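Local coordinates for protein aclacinomycin oxidoreductase (AknOx) (Streptomyces galilaeus, PDB 2IPI) that oxidises the terminal sugar of aclacinomycin N to give aclacinomycin A and then aclacinomycin Y, using bicovalently bound FAD and molecular oxygen, at residues Gly47-Phe52 with Asp359-Lys364; Cys90-Val95 with Asn468-Asp473; Arg250-Trp255 with Ala336-Thr341; Met289-Tyr294 with Ile303-Gln308. One frame throughout, in Å; residues are numbered along the deposited sequence.

Interaction 1 (Gly47-Phe52 with Asp359-Lys364); sequences GFNGRF and DRTKSK
The guanidinium planes of Arg51 and Arg360 are turned 49° apart, and it is the Arg360 group that lies on Arg51, NH2 3.1 Å from Arg51 CG. At the edge of the Arg51 group, near its plane, lies Thr361 O, which accepts a hydrogen bond from Arg51 NH1 at 2.8 Å; one face of the group carries Phe52 CZ over its centre, 3.6 Å above the plane. The Arg360 guanidinium lays one face over the turn backbone, with Gly50 O and the N and CA of Arg51 against it. A bend at chi3 (65°) in the Arg51 chain turns its head back to the strand carbonyl. Arg360 NH2 also has a long, weak ion pair with Asp434. A water joins this side of the contact, donating to Gly50 O at 2.8 Å and, more weakly, to Arg51 O, while weakly accepting from Arg360 NH1. Gly50 N donates to Asp359 O at 3.1 Å (168° at the hydrogen). Beyond Arg51, Lys362 turns its amine to a salt bridge with Glu92. Asn49 to Phe52 form a type I beta turn, held by Phe52 N to Asn49 O, against the start of edge strand 360-368, where Asp359 and Arg360 make a classic beta bulge opposite Trp428; Phe48 touches FAD and Thr361 the bound anthracycline, placing this junction beside the active site.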
# COMPACT_ATOMS: atom_id res chain seq x y z
N GLY A 47 -10.82 12.74 -2.45
CA GLY A 47 -10.18 11.59 -3.05
C GLY A 47 -8.95 11.98 -3.83
O GLY A 47 -8.82 13.11 -4.33
N PHE A 48 -8.02 11.03 -3.94
CA PHE A 48 -6.77 11.33 -4.63
C PHE A 48 -6.94 11.24 -6.14
O PHE A 48 -6.27 11.97 -6.87
CB PHE A 48 -5.71 10.34 -4.13
CG PHE A 48 -4.40 10.51 -4.88
CD1 PHE A 48 -3.81 9.42 -5.50
CD2 PHE A 48 -3.81 11.76 -4.94
CE1 PHE A 48 -2.61 9.57 -6.18
CE2 PHE A 48 -2.62 11.91 -5.62
CZ PHE A 48 -2.03 10.81 -6.23
N ASN A 49 -7.84 10.34 -6.54
CA ASN A 49 -8.09 9.96 -7.93
C ASN A 49 -9.29 10.71 -8.51
O ASN A 49 -10.43 10.44 -8.12
CB ASN A 49 -8.29 8.45 -8.02
CG ASN A 49 -8.14 7.86 -9.40
OD1 ASN A 49 -7.77 6.68 -9.49
ND2 ASN A 49 -8.42 8.60 -10.47
N GLY A 50 -9.02 11.65 -9.39
CA GLY A 50 -9.96 12.57 -9.95
C GLY A 50 -11.10 11.94 -10.74
O GLY A 50 -12.11 12.62 -10.98
N ARG A 51 -10.92 10.70 -11.13
CA ARG A 51 -11.86 9.88 -11.86
C ARG A 51 -13.16 9.66 -11.07
O ARG A 51 -14.22 9.55 -11.68
CB ARG A 51 -11.30 8.49 -12.19
CG ARG A 51 -10.33 8.48 -13.36
CD ARG A 51 -9.71 7.14 -13.62
NE ARG A 51 -10.66 6.09 -14.05
CZ ARG A 51 -10.51 4.83 -13.67
NH1 ARG A 51 -9.48 4.45 -12.91
NH2 ARG A 51 -11.36 3.88 -14.06
N PHE A 52 -13.08 9.58 -9.75
CA PHE A 52 -14.29 9.26 -8.98
C PHE A 52 -14.60 10.34 -7.95
O PHE A 52 -13.76 10.68 -7.10
CB PHE A 52 -14.16 7.91 -8.27
CG PHE A 52 -13.46 6.79 -9.00
CD1 PHE A 52 -12.09 6.66 -8.91
CD2 PHE A 52 -14.16 5.86 -9.78
CE1 PHE A 52 -11.43 5.64 -9.56
CE2 PHE A 52 -13.50 4.85 -10.44
CZ PHE A 52 -12.13 4.73 -10.34
N ASP A 359 -4.48 14.09 -12.53
CA ASP A 359 -5.01 13.48 -11.31
C ASP A 359 -5.78 12.19 -11.57
O ASP A 359 -6.17 11.53 -10.59
CB ASP A 359 -5.88 14.47 -10.55
CG ASP A 359 -7.16 14.83 -11.28
OD1 ASP A 359 -8.04 15.48 -10.67
OD2 ASP A 359 -7.30 14.50 -12.47
N ARG A 360 -5.97 11.83 -12.84
CA ARG A 360 -6.70 10.62 -13.17
C ARG A 360 -5.74 9.43 -13.30
O ARG A 360 -4.75 9.55 -14.03
CB ARG A 360 -7.50 10.79 -14.46
CG ARG A 360 -8.53 11.90 -14.48
CD ARG A 360 -9.63 11.56 -15.49
NE ARG A 360 -10.89 12.22 -15.19
CZ ARG A 360 -12.07 11.73 -14.88
NH1 ARG A 360 -13.08 12.56 -14.65
NH2 ARG A 360 -12.30 10.43 -14.77
N THR A 361 -6.01 8.31 -12.63
CA THR A 361 -5.15 7.15 -12.69
C THR A 361 -5.90 5.82 -12.73
O THR A 361 -7.03 5.67 -12.27
CB THR A 361 -4.19 7.05 -11.47
OG1 THR A 361 -5.00 6.80 -10.30
CG2 THR A 361 -3.43 8.33 -11.22
N LYS A 362 -5.24 4.82 -13.29
CA LYS A 362 -5.60 3.42 -13.24
C LYS A 362 -4.37 2.58 -12.95
O LYS A 362 -3.35 2.76 -13.63
CB LYS A 362 -6.26 2.98 -14.55
CG LYS A 362 -6.75 1.54 -14.58
CD LYS A 362 -7.31 1.03 -13.28
CE LYS A 362 -8.69 0.42 -13.29
NZ LYS A 362 -8.80 -0.64 -12.23
N SER A 363 -4.40 1.69 -11.95
CA SER A 363 -3.20 0.90 -11.70
C SER A 363 -3.49 -0.53 -11.27
O SER A 363 -4.61 -0.92 -10.92
CB SER A 363 -2.30 1.58 -10.65
OG SER A 363 -3.08 2.12 -9.61
N LYS A 364 -2.44 -1.35 -11.36
CA LYS A 364 -2.51 -2.78 -11.08
C LYS A 364 -1.14 -3.36 -10.76
O LYS A 364 -0.15 -3.10 -11.46
CB LYS A 364 -3.13 -3.56 -12.23
CG LYS A 364 -3.01 -2.85 -13.56
CD LYS A 364 -3.67 -3.64 -14.66
CE LYS A 364 -4.86 -4.45 -14.22
NZ LYS A 364 -6.17 -3.91 -14.66
O HOH W 1 -14.52 12.20 -12.32

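Interaction 2 (Cys90-Val95 with Asn468-Asp473); sequences CFEGFV and NYPDVD. With FAD (flavin-adenine dinucleotide), chain F.
The FAD and substrate pocket is where the loop around Phe91 and Glu92 meets the loop bearing Tyr469, an active-site proton acceptor. The Phe91 ring lies beside the ribityl chain of FAD: its CE1 is 3.8 Å from FAD C1' and 4.1 Å from Tyr469 CD2, which sits at the ring edge. A water ties the two loops to the cofactor, accepting from Phe91 N and donating to Asn468 O at 2.6 Å, and it hydrogen-bonds FAD O2' at 3.1 Å. Asn468, an FAD-binding residue, brings ND2 to 3.1 Å from FAD O3', while Cys90 N donates to the phosphate oxygen O1A. Cys90 to Gly93 form a type I beta turn, closed by Gly93 N to Cys90 O. The turn lies in the PCMH-type FAD-binding region and the partner loop in the berberine-like region, a pairing of the oxygen-dependent FAD-linked oxidoreductases. Pro470 packs between Glu92 and Phe94: its CG meets Glu92 CG at 3.5 Å, and its CB packs against Phe94 CZ at 3.6 Å. The bend of Glu92 at chi2 (-82°) brings OE1 to Val472 N, which donates to it at 3.1 Å with an angle of 165°, from above the carboxylate plane. That oxygen lies close to the like-charged Asp471 OD1; Lys362 bridges to both, probably offsetting their repulsion, and Lys364 pairs with Asp471 and Asp473. On the substrate side, Tyr469 OH hydrogen-bonds O15 of the bound anthracycline.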
# COMPACT_ATOMS: atom_id res chain seq x y z
N CYS A 90 -7.34 5.83 -1.89
CA CYS A 90 -7.93 4.69 -2.57
C CYS A 90 -7.80 4.72 -4.09
O CYS A 90 -8.45 5.54 -4.74
CB CYS A 90 -9.42 4.60 -2.23
SG CYS A 90 -10.02 2.89 -2.38
N PHE A 91 -6.97 3.86 -4.67
CA PHE A 91 -6.74 3.95 -6.13
C PHE A 91 -8.01 3.75 -6.95
O PHE A 91 -8.13 4.24 -8.07
CB PHE A 91 -5.71 2.90 -6.58
CG PHE A 91 -4.28 3.25 -6.20
CD1 PHE A 91 -3.47 2.31 -5.61
CD2 PHE A 91 -3.81 4.52 -6.46
CE1 PHE A 91 -2.17 2.63 -5.26
CE2 PHE A 91 -2.52 4.86 -6.10
CZ PHE A 91 -1.71 3.90 -5.51
N GLU A 92 -8.99 3.02 -6.40
CA GLU A 92 -10.22 2.73 -7.15
C GLU A 92 -11.39 3.60 -6.71
O GLU A 92 -12.53 3.47 -7.14
CB GLU A 92 -10.55 1.25 -7.02
CG GLU A 92 -9.68 0.38 -7.92
CD GLU A 92 -10.24 0.34 -9.34
OE1 GLU A 92 -10.00 -0.67 -10.03
OE2 GLU A 92 -10.87 1.33 -9.75
N GLY A 93 -11.11 4.57 -5.82
CA GLY A 93 -12.10 5.55 -5.44
C GLY A 93 -13.43 4.97 -4.96
O GLY A 93 -14.47 5.58 -5.19
N PHE A 94 -13.37 3.82 -4.34
CA PHE A 94 -14.47 3.10 -3.71
C PHE A 94 -15.34 3.98 -2.83
O PHE A 94 -16.57 3.83 -2.85
CB PHE A 94 -13.91 1.96 -2.87
CG PHE A 94 -13.30 0.80 -3.61
CD1 PHE A 94 -12.39 -0.03 -2.98
CD2 PHE A 94 -13.65 0.49 -4.91
CE1 PHE A 94 -11.84 -1.13 -3.62
CE2 PHE A 94 -13.10 -0.59 -5.58
CZ PHE A 94 -12.20 -1.41 -4.93
N VAL A 95 -14.74 4.87 -2.04
CA VAL A 95 -15.46 5.73 -1.11
C VAL A 95 -16.39 6.68 -1.84
O VAL A 95 -17.46 7.06 -1.34
CB VAL A 95 -14.45 6.50 -0.22
CG1 VAL A 95 -15.13 7.60 0.59
CG2 VAL A 95 -13.73 5.51 0.68
N ASN A 468 -3.99 -3.20 -1.20
CA ASN A 468 -4.00 -1.74 -1.32
C ASN A 468 -3.80 -1.27 -2.75
O ASN A 468 -3.66 -0.07 -3.05
CB ASN A 468 -2.90 -1.16 -0.42
CG ASN A 468 -3.41 -0.84 0.98
OD1 ASN A 468 -4.51 -1.19 1.39
ND2 ASN A 468 -2.55 -0.12 1.71
N TYR A 469 -3.79 -2.23 -3.66
CA TYR A 469 -3.85 -2.11 -5.08
C TYR A 469 -5.14 -2.73 -5.61
O TYR A 469 -5.08 -3.75 -6.30
CB TYR A 469 -2.68 -2.82 -5.77
CG TYR A 469 -1.28 -2.37 -5.44
CD1 TYR A 469 -0.21 -3.13 -5.90
CD2 TYR A 469 -1.00 -1.23 -4.70
CE1 TYR A 469 1.10 -2.78 -5.64
CE2 TYR A 469 0.31 -0.86 -4.43
CZ TYR A 469 1.34 -1.64 -4.90
OH TYR A 469 2.66 -1.30 -4.65
N PRO A 470 -6.30 -2.18 -5.28
CA PRO A 470 -7.55 -2.75 -5.79
C PRO A 470 -7.61 -2.66 -7.31
O PRO A 470 -7.20 -1.62 -7.82
CB PRO A 470 -8.63 -1.85 -5.21
CG PRO A 470 -7.90 -0.54 -5.05
CD PRO A 470 -6.59 -0.99 -4.46
N ASP A 471 -8.11 -3.72 -7.94
CA ASP A 471 -8.33 -3.72 -9.39
C ASP A 471 -9.64 -4.46 -9.71
O ASP A 471 -9.69 -5.68 -9.64
CB ASP A 471 -7.18 -4.37 -10.12
CG ASP A 471 -7.36 -4.41 -11.63
OD1 ASP A 471 -8.03 -3.54 -12.18
OD2 ASP A 471 -6.83 -5.35 -12.26
N VAL A 472 -10.67 -3.68 -10.01
CA VAL A 472 -12.00 -4.33 -10.12
C VAL A 472 -12.11 -5.11 -11.41
O VAL A 472 -13.04 -5.88 -11.66
CB VAL A 472 -13.07 -3.26 -9.89
CG1 VAL A 472 -13.43 -2.56 -11.19
CG2 VAL A 472 -14.28 -3.91 -9.20
N ASP A 473 -11.11 -4.98 -12.29
CA ASP A 473 -10.98 -5.81 -13.47
C ASP A 473 -10.74 -7.26 -13.06
O ASP A 473 -10.94 -8.18 -13.87
CB ASP A 473 -9.82 -5.34 -14.36
CG ASP A 473 -10.08 -3.95 -14.92
OD1 ASP A 473 -9.12 -3.18 -15.14
OD2 ASP A 473 -11.27 -3.64 -15.15
PA FAD F . -8.79 6.04 1.92
O1A FAD F . -9.37 6.24 0.65
O2A FAD F . -9.36 6.95 2.91
O5B FAD F . -8.95 4.55 2.39
C5B FAD F . -8.63 3.48 1.59
C4B FAD F . -9.44 2.26 2.00
O4B FAD F . -9.40 2.13 3.40
C3B FAD F . -10.93 2.43 1.67
O3B FAD F . -11.54 1.20 1.49
C2B FAD F . -11.49 3.06 2.94
O2B FAD F . -12.87 2.89 3.13
C1B FAD F . -10.64 2.37 3.97
N9A FAD F . -10.56 3.08 5.26
C8A FAD F . -10.21 4.36 5.45
N7A FAD F . -10.24 4.66 6.74
C5A FAD F . -10.63 3.56 7.39
C6A FAD F . -10.84 3.28 8.73
N6A FAD F . -10.56 4.18 9.59
N1A FAD F . -11.22 2.07 9.09
C2A FAD F . -11.38 1.15 8.17
N3A FAD F . -11.19 1.37 6.88
C4A FAD F . -10.83 2.56 6.48
N1 FAD F . 0.86 1.68 -0.17
C2 FAD F . 1.92 0.94 0.31
O2 FAD F . 1.80 -0.09 0.80
N3 FAD F . 3.17 1.48 0.20
C4 FAD F . 3.39 2.72 -0.38
O4 FAD F . 4.50 3.18 -0.36
C4X FAD F . 2.31 3.46 -0.85
N5 FAD F . 2.47 4.68 -1.44
C5X FAD F . 1.41 5.43 -1.84
C6 FAD F . 1.59 6.71 -2.36
C7 FAD F . 0.52 7.42 -2.81
C7M FAD F . 0.78 8.82 -3.25
C8 FAD F . -0.78 6.92 -2.65
C8M FAD F . -1.96 7.85 -2.85
C9 FAD F . -0.92 5.66 -2.11
C9A FAD F . 0.14 4.88 -1.73
N10 FAD F . -0.04 3.61 -1.21
C10 FAD F . 1.03 2.92 -0.73
C1' FAD F . -1.23 2.78 -1.58
C2' FAD F . -2.45 2.91 -0.66
O2' FAD F . -3.54 3.62 -1.12
C3' FAD F . -2.12 3.38 0.73
O3' FAD F . -1.16 2.58 1.35
C4' FAD F . -3.51 3.50 1.43
O4' FAD F . -4.51 2.73 0.88
C5' FAD F . -4.14 4.85 1.62
O5' FAD F . -5.24 4.77 2.47
P FAD F . -6.02 6.09 2.73
O1P FAD F . -6.46 6.16 4.08
O2P FAD F . -5.18 7.15 2.37
O3P FAD F . -7.22 6.17 1.71
O HOH W 2 -5.28 1.95 -3.06

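Interaction 3 (Arg250-Trp255 with Ala336-Thr341); sequences RHIVTW and AVQRST
Arg250-Trp255 and Ala336-Thr341 pair through backbone bonds as neighbouring strands at one edge of the seven-stranded antiparallel sheet, 336-342 outermost. Three hydrogen-bonded pairs, Arg250 with Ser340, Ile252 with Gln338 and Thr254 with Ala336, make six bonds; the shortest is Arg250 N to Ser340 O, 2.7 Å. On the face carrying His251, Val253, Val337 and Arg339, Arg339 CG lies over the imidazole, 4.0 Å from its centroid and 18° off the normal, a CH-pi contact. The extended Arg339 chain carries its guanidinium past the ring, with the two planes 69° apart, and Val337 CG1 covers one face of that group. Across the sheet, Ile252 and Gln338 run side by side in the same direction, with CG2 of Ile252 3.3 Å from CB of Gln338. Gln338 bends at chi2 (138°), which brings its NE2 3.5 Å from Ile252 CD1. A water donates to Ile252 O at 2.9 Å. Behind the His251-Arg339 pair stands helix 316-327, whose Glu317 forms a long, weak ion pair with Arg339. The same carboxylate takes a hydrogen bond that probably fixes the rotation of the imidazole, from His251 NE2 to Glu317 OE2.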
# COMPACT_ATOMS: atom_id res chain seq x y z
N ARG A 250 21.38 8.12 -0.91
CA ARG A 250 20.64 7.85 -2.13
C ARG A 250 21.48 7.90 -3.40
O ARG A 250 22.31 8.79 -3.59
CB ARG A 250 19.49 8.86 -2.26
CG ARG A 250 18.38 8.38 -3.18
CD ARG A 250 17.31 9.46 -3.33
NE ARG A 250 16.69 9.80 -2.05
CZ ARG A 250 15.67 9.14 -1.51
NH1 ARG A 250 15.12 8.09 -2.12
NH2 ARG A 250 15.18 9.53 -0.34
N HIS A 251 21.25 6.92 -4.28
CA HIS A 251 21.75 6.97 -5.65
C HIS A 251 20.54 6.91 -6.60
O HIS A 251 19.75 5.97 -6.52
CB HIS A 251 22.67 5.82 -6.06
CG HIS A 251 23.93 5.65 -5.27
ND1 HIS A 251 24.92 4.78 -5.64
CD2 HIS A 251 24.34 6.23 -4.13
CE1 HIS A 251 25.90 4.83 -4.75
NE2 HIS A 251 25.57 5.72 -3.82
N ILE A 252 20.41 7.90 -7.47
CA ILE A 252 19.50 7.81 -8.60
C ILE A 252 20.32 7.57 -9.87
O ILE A 252 21.16 8.40 -10.23
CB ILE A 252 18.61 9.05 -8.75
CG1 ILE A 252 17.90 9.14 -10.10
CG2 ILE A 252 19.39 10.32 -8.45
CD1 ILE A 252 17.84 10.52 -10.72
N VAL A 253 20.08 6.43 -10.48
CA VAL A 253 20.69 5.91 -11.68
C VAL A 253 19.71 6.03 -12.85
O VAL A 253 18.59 5.51 -12.77
CB VAL A 253 21.08 4.43 -11.49
CG1 VAL A 253 21.94 3.90 -12.62
CG2 VAL A 253 21.80 4.24 -10.16
N THR A 254 20.08 6.71 -13.93
CA THR A 254 19.16 6.91 -15.04
C THR A 254 19.76 6.50 -16.38
O THR A 254 20.94 6.76 -16.66
CB THR A 254 18.73 8.39 -15.15
OG1 THR A 254 17.47 8.58 -14.50
CG2 THR A 254 18.54 8.75 -16.62
N TRP A 255 18.95 5.85 -17.21
CA TRP A 255 19.37 5.37 -18.52
C TRP A 255 18.48 5.98 -19.61
O TRP A 255 17.26 5.77 -19.58
CB TRP A 255 19.30 3.86 -18.60
CG TRP A 255 20.24 3.03 -17.81
CD1 TRP A 255 21.48 2.59 -18.19
CD2 TRP A 255 20.04 2.52 -16.48
NE1 TRP A 255 22.06 1.84 -17.19
CE2 TRP A 255 21.18 1.78 -16.13
CE3 TRP A 255 18.99 2.61 -15.56
CZ2 TRP A 255 21.32 1.15 -14.90
CZ3 TRP A 255 19.14 1.97 -14.34
CH2 TRP A 255 20.28 1.25 -14.00
N ALA A 336 23.84 7.39 -15.76
CA ALA A 336 24.18 8.50 -14.89
C ALA A 336 23.90 8.11 -13.44
O ALA A 336 23.06 7.26 -13.13
CB ALA A 336 23.42 9.76 -15.27
N VAL A 337 24.65 8.74 -12.54
CA VAL A 337 24.50 8.45 -11.12
C VAL A 337 24.47 9.73 -10.30
O VAL A 337 25.43 10.50 -10.35
CB VAL A 337 25.62 7.55 -10.56
CG1 VAL A 337 25.22 7.07 -9.16
CG2 VAL A 337 25.91 6.38 -11.48
N GLN A 338 23.40 9.97 -9.57
CA GLN A 338 23.35 11.09 -8.64
C GLN A 338 23.30 10.54 -7.22
O GLN A 338 22.49 9.69 -6.89
CB GLN A 338 22.17 12.02 -8.96
CG GLN A 338 22.43 12.75 -10.27
CD GLN A 338 21.24 12.87 -11.19
OE1 GLN A 338 20.59 13.92 -11.29
NE2 GLN A 338 20.91 11.80 -11.91
N ARG A 339 24.23 11.05 -6.40
CA ARG A 339 24.39 10.58 -5.03
C ARG A 339 24.11 11.70 -4.04
O ARG A 339 24.30 12.89 -4.31
CB ARG A 339 25.78 10.01 -4.80
CG ARG A 339 26.24 8.99 -5.85
CD ARG A 339 27.75 8.82 -5.71
NE ARG A 339 28.20 7.51 -6.17
CZ ARG A 339 28.69 7.30 -7.38
NH1 ARG A 339 28.80 8.30 -8.24
NH2 ARG A 339 29.08 6.07 -7.72
N SER A 340 23.63 11.32 -2.86
CA SER A 340 23.35 12.32 -1.83
C SER A 340 23.13 11.64 -0.49
O SER A 340 22.58 10.54 -0.44
CB SER A 340 22.15 13.19 -2.21
OG SER A 340 21.08 12.41 -2.72
N THR A 341 23.56 12.32 0.57
CA THR A 341 23.29 11.82 1.92
C THR A 341 22.54 12.91 2.70
O THR A 341 23.04 14.02 2.89
CB THR A 341 24.53 11.41 2.70
OG1 THR A 341 24.19 11.24 4.10
CG2 THR A 341 25.59 12.50 2.67
O HOH W 3 21.21 9.55 -12.93

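Interaction 4 (Met289-Tyr294 with Ile303-Gln308); sequences MHSVFY and ILLDIQ
Phe293 packs on Leu305 across a non-hydrogen-bonded pair of antiparallel strands. Its CB starts 3.5 Å from Leu305 CD2, and CG is nearer still to that methyl. The ring swings over the neighbouring strand because chi1 is -154°, CG roughly opposite the backbone N: CD1 and CE1 meet Leu305 CG, CD2 comes 3.2 Å from Leu304 O at the ring edge, CE2 faces the Leu304-Leu305 peptide, and CZ reaches Ile303 CD1 at 3.9 Å. Leu305 CG lies almost on the ring normal, 3.7 Å from the centroid and only 6° off it, a CH-pi contact. On the other side of the sheet, Tyr294 and Leu304 run alongside each other, with Leu304 CD2 in the plane of the phenol ring at its edge, 3.6 Å from CD1. Val292 CG1 covers one face of that ring. Further along, Gln308 NE2 gives a weak bond to His290 ND1 at 3.3 Å. Ser291 OG is buried without a polar partner. Six backbone bonds join the strands, from His290 with Gln308 to Tyr294 with Leu304. This is a beta hairpin of the substrate-side sheet: Val292 touches the active-site Tyr397 on strand 391-398, and Tyr294 contacts the bound anthracycline.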
# COMPACT_ATOMS: atom_id res chain seq x y z
N MET A 289 18.64 -2.04 2.35
CA MET A 289 18.51 -1.27 1.11
C MET A 289 17.09 -1.29 0.57
O MET A 289 16.40 -2.31 0.67
CB MET A 289 19.47 -1.84 0.05
CG MET A 289 19.86 -0.90 -1.09
SD MET A 289 20.59 -1.71 -2.54
CE MET A 289 19.11 -2.32 -3.36
N HIS A 290 16.62 -0.20 -0.02
CA HIS A 290 15.36 -0.18 -0.77
C HIS A 290 15.59 0.44 -2.15
O HIS A 290 16.37 1.39 -2.27
CB HIS A 290 14.29 0.58 0.00
CG HIS A 290 12.96 0.68 -0.66
ND1 HIS A 290 12.51 1.85 -1.25
CD2 HIS A 290 11.96 -0.21 -0.84
CE1 HIS A 290 11.30 1.67 -1.76
NE2 HIS A 290 10.95 0.42 -1.52
N SER A 291 14.91 -0.08 -3.17
CA SER A 291 14.92 0.57 -4.47
C SER A 291 13.57 0.40 -5.17
O SER A 291 12.89 -0.59 -4.98
CB SER A 291 16.01 0.05 -5.40
OG SER A 291 15.72 -1.22 -5.93
N VAL A 292 13.27 1.41 -5.97
CA VAL A 292 12.16 1.46 -6.90
C VAL A 292 12.70 1.66 -8.32
O VAL A 292 13.44 2.61 -8.55
CB VAL A 292 11.18 2.59 -6.56
CG1 VAL A 292 10.02 2.60 -7.55
CG2 VAL A 292 10.69 2.43 -5.13
N PHE A 293 12.35 0.75 -9.22
CA PHE A 293 12.85 0.92 -10.61
C PHE A 293 11.67 1.46 -11.41
O PHE A 293 10.72 0.73 -11.66
CB PHE A 293 13.43 -0.36 -11.17
CG PHE A 293 14.48 -0.17 -12.27
CD1 PHE A 293 15.28 -1.23 -12.65
CD2 PHE A 293 14.64 1.05 -12.89
CE1 PHE A 293 16.26 -1.07 -13.63
CE2 PHE A 293 15.59 1.24 -13.88
CZ PHE A 293 16.38 0.16 -14.24
N TYR A 294 11.74 2.73 -11.79
CA TYR A 294 10.63 3.32 -12.53
C TYR A 294 10.87 3.10 -14.03
O TYR A 294 11.68 3.82 -14.61
CB TYR A 294 10.44 4.81 -12.26
CG TYR A 294 10.18 5.18 -10.83
CD1 TYR A 294 11.17 5.80 -10.07
CD2 TYR A 294 8.95 4.91 -10.23
CE1 TYR A 294 10.93 6.15 -8.75
CE2 TYR A 294 8.71 5.25 -8.91
CZ TYR A 294 9.71 5.87 -8.18
OH TYR A 294 9.46 6.21 -6.88
N ILE A 303 14.35 5.74 -18.01
CA ILE A 303 14.03 4.82 -16.95
C ILE A 303 14.93 5.14 -15.75
O ILE A 303 16.08 5.54 -15.90
CB ILE A 303 14.20 3.34 -17.32
CG1 ILE A 303 15.62 2.95 -17.72
CG2 ILE A 303 13.22 2.93 -18.41
CD1 ILE A 303 15.83 1.47 -17.92
N LEU A 304 14.38 5.00 -14.55
CA LEU A 304 15.16 5.47 -13.39
C LEU A 304 15.13 4.46 -12.26
O LEU A 304 14.08 3.98 -11.84
CB LEU A 304 14.61 6.82 -12.98
CG LEU A 304 15.18 7.57 -11.79
CD1 LEU A 304 15.03 9.07 -12.05
CD2 LEU A 304 14.46 7.17 -10.52
N LEU A 305 16.31 4.13 -11.77
CA LEU A 305 16.48 3.23 -10.62
C LEU A 305 16.77 4.09 -9.38
O LEU A 305 17.84 4.70 -9.34
CB LEU A 305 17.60 2.26 -10.90
CG LEU A 305 17.65 0.81 -10.45
CD1 LEU A 305 18.97 0.49 -9.76
CD2 LEU A 305 16.47 0.47 -9.54
N ASP A 306 15.86 4.14 -8.43
CA ASP A 306 15.98 4.98 -7.23
C ASP A 306 16.27 4.13 -6.00
O ASP A 306 15.42 3.43 -5.47
CB ASP A 306 14.72 5.82 -7.06
CG ASP A 306 14.79 6.84 -5.94
OD1 ASP A 306 13.84 7.63 -5.81
OD2 ASP A 306 15.78 6.87 -5.19
N ILE A 307 17.50 4.20 -5.51
CA ILE A 307 17.98 3.29 -4.48
C ILE A 307 18.29 4.01 -3.17
O ILE A 307 18.77 5.15 -3.15
CB ILE A 307 19.21 2.53 -5.01
CG1 ILE A 307 20.45 2.67 -4.13
CG2 ILE A 307 19.55 2.90 -6.45
CD1 ILE A 307 21.65 1.91 -4.68
N GLN A 308 18.03 3.36 -2.03
CA GLN A 308 18.39 4.06 -0.79
C GLN A 308 18.83 3.07 0.29
O GLN A 308 18.49 1.90 0.21
CB GLN A 308 17.25 4.94 -0.30
CG GLN A 308 16.07 4.18 0.29
CD GLN A 308 14.83 5.04 0.45
OE1 GLN A 308 14.74 5.91 1.33
NE2 GLN A 308 13.87 4.80 -0.44

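Three of the contacts share the seven-stranded antiparallel sheet. Interaction 3 takes the edge strand 336-342 and its neighbour 248-256, interaction 4 continues with 302-310 and 290-296, and interaction 1 reaches the opposite edge, 360-368. Interactions 3 and 4 have centres about 9 Å apart and join through backbone bonds between strands 248-256 and 302-310, whereas those of interactions 1 and 3 are about 30 Å apart. Interaction 2 lies about 9 Å from interaction 1, centre to centre. Along the chain, interaction 4 is nested within 3, and 3 within both 1 and 2, whose segments alternate. Interaction 1 brings loop 47-52 to the sheet edge, interaction 2 joins FAD-binding loop 90-95 to the loop of Tyr469, and salt bridges from Lys362 and Lys364 connect them.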